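Local coordinates for protein adenosine deaminase (Burkholderia ambifaria, PDB 4GXW) that binds zinc and belongs to the adenosine and AMP deaminase family of TIM-barrel amidohydrolases, and may deaminate adenine or a related purine, at residues Asp237-Gly242 against Ile260-Val265; Gly293-Pro298 against Met332-Asp337. One frame throughout, in Å; residues are numbered along the deposited sequence.

Interaction 1 of 2, residues Asp237-Gly242 against Ile260-Val265; sequences DRVDHG and IVFTVV
The ring of F262 has the carbonyl O of H241 and the CA of G242 at its edge, while V239 meets it obliquely, its CB 3.8 Å from F262 CD2. Two neighbouring parallel strands of the TIM barrel, 238-239 and 261-264, are connected by a right-handed beta-alpha-beta crossover through helix 249-258. V239 and F262 point the same way from the sheet, and V239 CG2 extends this apolar face to I260 CG2. The imidazole of H241, about 4 Å from the zinc ion at its nearest atom, is met obliquely by V265 CG2 at 3.6 Å from CE1, and its ND1 is hydrogen-bonded to Y243. Backbone bonds run from V239 N to V261 O (3.0 Å), from T263 N to V239 O and from H241 N to T263 O, the last more bent at 145°. One water bridges D237 O and V261 N. The buried R238 guanidinium forms a salt bridge with E114, while its NH1 bonds to G338 O. The hydroxyl of T263 is wedged between its backbone N and carbonyl carbon (chi1 70°). From there T263 OG1, also hydrogen-bonded to ND1 of the zinc ligand H35, donates to the anti lone pair of D240 OD1 at 2.6 Å.

Interaction 2 of 2, residues Gly293-Pro298 against Met332-Asp337; sequences GLKIHP and MLNGID
Strand 295-298 and the 332-337 part of a helix cross nearly at right angles, 98° between their directions, with the two short axes 7.0 Å apart at their closest. N334 fills the crossing. Its CG lies anti to the carbonyl carbon (chi1 -63°), which carries the amide over to the strand, where ND2 donates to I296 O at 2.9 Å. The N-H points almost straight at the oxygen, 168°, and the acceptor lies practically in the amide plane, whereas the donor is tilted out of the plane of the I296 carbonyl. A buried side-chain amide thus takes up a strand carbonyl. The extended chain of K295 crosses this amide at a slant, with CD 3.6 Å from N334 OD1. At its far end, K295 NZ forms a salt bridge of 2.8 Å with D337 OD2, approaching from above the carboxylate plane; the other oxygen, D337 OD1, pairs with R350, so the carboxylate is held between two cations. One helical turn is thereby gripped twice, at N334 and at D337. Beside N334, the face of the H297 imidazole lies against the helix backbone, with CD2 3.4 Å from G335 CA, an approach allowed by the absence of a side chain on G335. Helix 310-319 packs on I296 and P298, and helix 343-371 covers M332 and I336, placing helix 325-338 between it and the strand.

Interactions 1 and 2 have centres 9 Å apart and follow one another along the chain, the first closing before the second opens. They share a sheet: strand 261-264 of interaction 1 has strand 238-239 on one flank and strand 295-298 of interaction 2 on the other. F262 N and V264 N probably bond to K295 O and H297 O, at 2.9 and 2.8 Å, while V261 CG2 packs on N334 O. Three consecutive parallel strands thus lie side by side in the barrel wall, with helix 325-338 packed against the last. Interaction 1 lies at the metal site; interaction 2, whose H297 side chain is about 12 Å from the zinc ion at its nearest atom, lies where the barrel wall meets a surrounding helix.

Interaction 1 of 2, residues Asp237-Gly242 against Ile260-Val265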
loop_
_atom_site.group_PDB
_atom_site.type_symbol
_atom_site.label_atom_id
_atom_site.label_comp_id
_atom_site.label_asym_id
_atom_site.label_seq_id
_atom_site.Cartn_x
_atom_site.Cartn_y
_atom_site.Cartn_z
ATOM N N ASP A 237 -10.433 11.038 1.448
ATOM C CA ASP A 237 -9.692 11.736 0.411
ATOM C C ASP A 237 -9.252 10.830 -0.720
ATOM O O ASP A 237 -9.080 11.282 -1.847
ATOM C CB ASP A 237 -8.494 12.454 1.027
ATOM C CG ASP A 237 -8.915 13.484 2.029
ATOM O OD1 ASP A 237 -9.431 14.543 1.594
ATOM O OD2 ASP A 237 -8.799 13.243 3.252
ATOM N N ARG A 238 -9.041 9.558 -0.410
ATOM C CA ARG A 238 -8.775 8.559 -1.438
ATOM C C ARG A 238 -9.275 7.212 -0.939
ATOM O O ARG A 238 -9.681 7.093 0.214
ATOM C CB ARG A 238 -7.292 8.518 -1.851
ATOM C CG ARG A 238 -6.337 8.190 -0.717
ATOM C CD ARG A 238 -4.868 8.163 -1.186
ATOM N NE ARG A 238 -4.011 7.661 -0.112
ATOM C CZ ARG A 238 -2.963 8.294 0.418
ATOM N NH1 ARG A 238 -2.555 9.470 -0.037
ATOM N NH2 ARG A 238 -2.298 7.732 1.412
ATOM N N VAL A 239 -9.272 6.218 -1.824
ATOM C CA VAL A 239 -9.793 4.896 -1.520
ATOM C C VAL A 239 -8.715 3.840 -1.699
ATOM O O VAL A 239 -7.957 3.881 -2.665
ATOM C CB VAL A 239 -10.993 4.559 -2.447
ATOM C CG1 VAL A 239 -11.473 3.139 -2.231
ATOM C CG2 VAL A 239 -12.130 5.527 -2.221
ATOM N N ASP A 240 -8.648 2.892 -0.770
ATOM C CA ASP A 240 -7.772 1.730 -0.895
ATOM C C ASP A 240 -8.531 0.512 -1.414
ATOM O O ASP A 240 -9.538 0.089 -0.837
ATOM C CB ASP A 240 -7.050 1.448 0.424
ATOM C CG ASP A 240 -6.252 2.641 0.895
ATOM O OD1 ASP A 240 -5.369 3.115 0.133
ATOM O OD2 ASP A 240 -6.539 3.138 2.012
ATOM N N HIS A 241 -8.030 -0.013 -2.533
ATOM C CA HIS A 241 -8.610 -1.117 -3.305
ATOM C C HIS A 241 -9.797 -0.626 -4.140
ATOM O O HIS A 241 -9.622 -0.144 -5.262
ATOM C CB HIS A 241 -8.978 -2.335 -2.445
ATOM C CG HIS A 241 -7.815 -2.972 -1.740
ATOM N ND1 HIS A 241 -6.699 -3.447 -2.401
ATOM C CD2 HIS A 241 -7.614 -3.231 -0.424
ATOM C CE1 HIS A 241 -5.865 -3.976 -1.519
ATOM N NE2 HIS A 241 -6.397 -3.859 -0.313
ATOM N N GLY A 242 -11.000 -0.723 -3.594
ATOM C CA GLY A 242 -12.189 -0.244 -4.272
ATOM C C GLY A 242 -12.714 -1.109 -5.395
ATOM O O GLY A 242 -13.600 -0.675 -6.116
ATOM N N ILE A 260 -11.367 10.948 -7.727
ATOM C CA ILE A 260 -10.965 10.159 -6.564
ATOM C C ILE A 260 -9.894 9.143 -6.963
ATOM O O ILE A 260 -10.086 8.380 -7.905
ATOM C CB ILE A 260 -12.172 9.378 -5.972
ATOM C CG1 ILE A 260 -13.327 10.323 -5.622
ATOM C CG2 ILE A 260 -11.743 8.532 -4.769
ATOM C CD1 ILE A 260 -12.931 11.469 -4.741
ATOM N N VAL A 261 -8.772 9.129 -6.245
ATOM C CA VAL A 261 -7.709 8.164 -6.529
ATOM C C VAL A 261 -7.921 6.852 -5.760
ATOM O O VAL A 261 -8.235 6.860 -4.564
ATOM C CB VAL A 261 -6.295 8.738 -6.231
ATOM C CG1 VAL A 261 -5.227 7.679 -6.445
ATOM C CG2 VAL A 261 -6.013 9.965 -7.106
ATOM N N PHE A 262 -7.760 5.733 -6.464
ATOM C CA PHE A 262 -7.891 4.394 -5.894
ATOM C C PHE A 262 -6.512 3.742 -5.865
ATOM O O PHE A 262 -5.868 3.599 -6.908
ATOM C CB PHE A 262 -8.819 3.534 -6.770
ATOM C CG PHE A 262 -10.248 3.985 -6.755
ATOM C CD1 PHE A 262 -10.648 5.103 -7.482
ATOM C CD2 PHE A 262 -11.195 3.300 -6.020
ATOM C CE1 PHE A 262 -11.972 5.526 -7.467
ATOM C CE2 PHE A 262 -12.528 3.723 -5.998
ATOM C CZ PHE A 262 -12.910 4.832 -6.722
ATOM N N THR A 263 -6.049 3.342 -4.685
ATOM C CA THR A 263 -4.797 2.612 -4.610
ATOM C C THR A 263 -5.122 1.158 -4.916
ATOM O O THR A 263 -6.093 0.612 -4.399
ATOM C CB THR A 263 -4.085 2.787 -3.248
ATOM O OG1 THR A 263 -4.818 2.106 -2.222
ATOM C CG2 THR A 263 -3.942 4.262 -2.887
ATOM N N VAL A 264 -4.339 0.540 -5.787
ATOM C CA VAL A 264 -4.614 -0.839 -6.200
ATOM C C VAL A 264 -3.381 -1.706 -6.009
ATOM O O VAL A 264 -2.246 -1.206 -5.980
ATOM C CB VAL A 264 -5.141 -0.919 -7.662
ATOM C CG1 VAL A 264 -6.445 -0.110 -7.820
ATOM C CG2 VAL A 264 -4.066 -0.454 -8.650
ATOM N N VAL A 265 -3.613 -3.005 -5.865
ATOM C CA VAL A 265 -2.564 -3.940 -5.496
ATOM C C VAL A 265 -2.667 -5.150 -6.421
ATOM O O VAL A 265 -3.545 -6.000 -6.249
ATOM C CB VAL A 265 -2.726 -4.375 -4.015
ATOM C CG1 VAL A 265 -1.647 -5.371 -3.620
ATOM C CG2 VAL A 265 -2.722 -3.149 -3.091
HETATM O O HOH W 1 -7.832 11.153 -4.272
#

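Interaction 2 of 2, residues Gly293-Pro298 against Met332-Asp337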
loop_
_atom_site.group_PDB
_atom_site.type_symbol
_atom_site.label_atom_id
_atom_site.label_comp_id
_atom_site.label_asym_id
_atom_site.label_seq_id
_atom_site.Cartn_x
_atom_site.Cartn_y
_atom_site.Cartn_z
ATOM N N GLY A 293 -13.011 5.181 -16.206
ATOM C CA GLY A 293 -12.697 6.571 -15.917
ATOM C C GLY A 293 -11.999 6.804 -14.589
ATOM O O GLY A 293 -11.690 7.945 -14.246
ATOM N N LEU A 294 -11.741 5.735 -13.841
ATOM C CA LEU A 294 -11.176 5.864 -12.502
ATOM C C LEU A 294 -9.668 6.033 -12.542
ATOM O O LEU A 294 -8.990 5.431 -13.378
ATOM C CB LEU A 294 -11.527 4.641 -11.654
ATOM C CG LEU A 294 -13.017 4.316 -11.566
ATOM C CD1 LEU A 294 -13.224 3.025 -10.792
ATOM C CD2 LEU A 294 -13.782 5.457 -10.907
ATOM N N LYS A 295 -9.152 6.860 -11.637
ATOM C CA LYS A 295 -7.715 7.035 -11.444
ATOM C C LYS A 295 -7.195 5.980 -10.492
ATOM O O LYS A 295 -7.555 5.990 -9.313
ATOM C CB LYS A 295 -7.426 8.418 -10.845
ATOM C CG LYS A 295 -7.708 9.587 -11.766
ATOM C CD LYS A 295 -7.193 10.892 -11.154
ATOM C CE LYS A 295 -7.307 12.061 -12.123
ATOM N NZ LYS A 295 -6.622 13.278 -11.590
ATOM N N ILE A 296 -6.363 5.073 -10.987
ATOM C CA ILE A 296 -5.749 4.070 -10.134
ATOM C C ILE A 296 -4.248 4.296 -10.002
ATOM O O ILE A 296 -3.636 4.996 -10.817
ATOM C CB ILE A 296 -6.044 2.614 -10.591
ATOM C CG1 ILE A 296 -5.264 2.261 -11.865
ATOM C CG2 ILE A 296 -7.550 2.402 -10.764
ATOM C CD1 ILE A 296 -5.453 0.806 -12.317
ATOM N N HIS A 297 -3.665 3.670 -8.988
ATOM C CA HIS A 297 -2.245 3.793 -8.703
ATOM C C HIS A 297 -1.789 2.495 -8.060
ATOM O O HIS A 297 -2.330 2.105 -7.031
ATOM C CB HIS A 297 -1.996 4.970 -7.760
ATOM C CG HIS A 297 -0.568 5.098 -7.341
ATOM N ND1 HIS A 297 -0.119 4.680 -6.108
ATOM C CD2 HIS A 297 0.514 5.573 -8.004
ATOM C CE1 HIS A 297 1.184 4.899 -6.026
ATOM N NE2 HIS A 297 1.593 5.434 -7.164
ATOM N N PRO A 298 -0.808 1.812 -8.668
ATOM C CA PRO A 298 -0.398 0.488 -8.180
ATOM C C PRO A 298 0.594 0.554 -7.017
ATOM O O PRO A 298 1.414 1.478 -6.954
ATOM C CB PRO A 298 0.270 -0.130 -9.402
ATOM C CG PRO A 298 0.881 1.053 -10.090
ATOM C CD PRO A 298 -0.099 2.179 -9.906
ATOM N N MET A 332 1.394 7.155 -12.757
ATOM C CA MET A 332 2.368 7.985 -12.053
ATOM C C MET A 332 1.757 9.331 -11.660
ATOM O O MET A 332 1.873 9.774 -10.510
ATOM C CB MET A 332 3.615 8.213 -12.920
ATOM C CG MET A 332 4.650 9.088 -12.226
ATOM S SD MET A 332 6.056 9.504 -13.273
ATOM C CE MET A 332 5.304 10.673 -14.394
ATOM N N LEU A 333 1.083 9.967 -12.608
ATOM C CA LEU A 333 0.419 11.233 -12.328
ATOM C C LEU A 333 -0.698 11.076 -11.294
ATOM O O LEU A 333 -0.890 11.952 -10.446
ATOM C CB LEU A 333 -0.096 11.865 -13.624
ATOM C CG LEU A 333 1.004 12.253 -14.623
ATOM C CD1 LEU A 333 0.391 12.658 -15.947
ATOM C CD2 LEU A 333 1.863 13.379 -14.057
ATOM N N ASN A 334 -1.414 9.951 -11.344
ATOM C CA ASN A 334 -2.443 9.661 -10.344
ATOM C C ASN A 334 -1.869 9.574 -8.935
ATOM O O ASN A 334 -2.484 10.030 -7.969
ATOM C CB ASN A 334 -3.185 8.362 -10.676
ATOM C CG ASN A 334 -3.940 8.429 -11.992
ATOM O OD1 ASN A 334 -4.206 9.517 -12.532
ATOM N ND2 ASN A 334 -4.311 7.259 -12.506
ATOM N N GLY A 335 -0.706 8.949 -8.806
ATOM C CA GLY A 335 -0.022 8.887 -7.524
ATOM C C GLY A 335 0.327 10.262 -6.972
ATOM O O GLY A 335 0.212 10.504 -5.764
ATOM N N ILE A 336 0.753 11.167 -7.848
ATOM C CA ILE A 336 1.026 12.538 -7.445
ATOM C C ILE A 336 -0.267 13.214 -6.966
ATOM O O ILE A 336 -0.300 13.831 -5.895
ATOM C CB ILE A 336 1.658 13.344 -8.593
ATOM C CG1 ILE A 336 3.083 12.844 -8.854
ATOM C CG2 ILE A 336 1.673 14.827 -8.244
ATOM C CD1 ILE A 336 3.662 13.269 -10.194
ATOM N N ASP A 337 -1.336 13.075 -7.747
ATOM C CA ASP A 337 -2.625 13.657 -7.369
ATOM C C ASP A 337 -3.136 13.119 -6.040
ATOM O O ASP A 337 -3.704 13.859 -5.249
ATOM C CB ASP A 337 -3.690 13.379 -8.438
ATOM C CG ASP A 337 -3.416 14.090 -9.742
ATOM O OD1 ASP A 337 -2.683 15.101 -9.737
ATOM O OD2 ASP A 337 -3.953 13.640 -10.778
#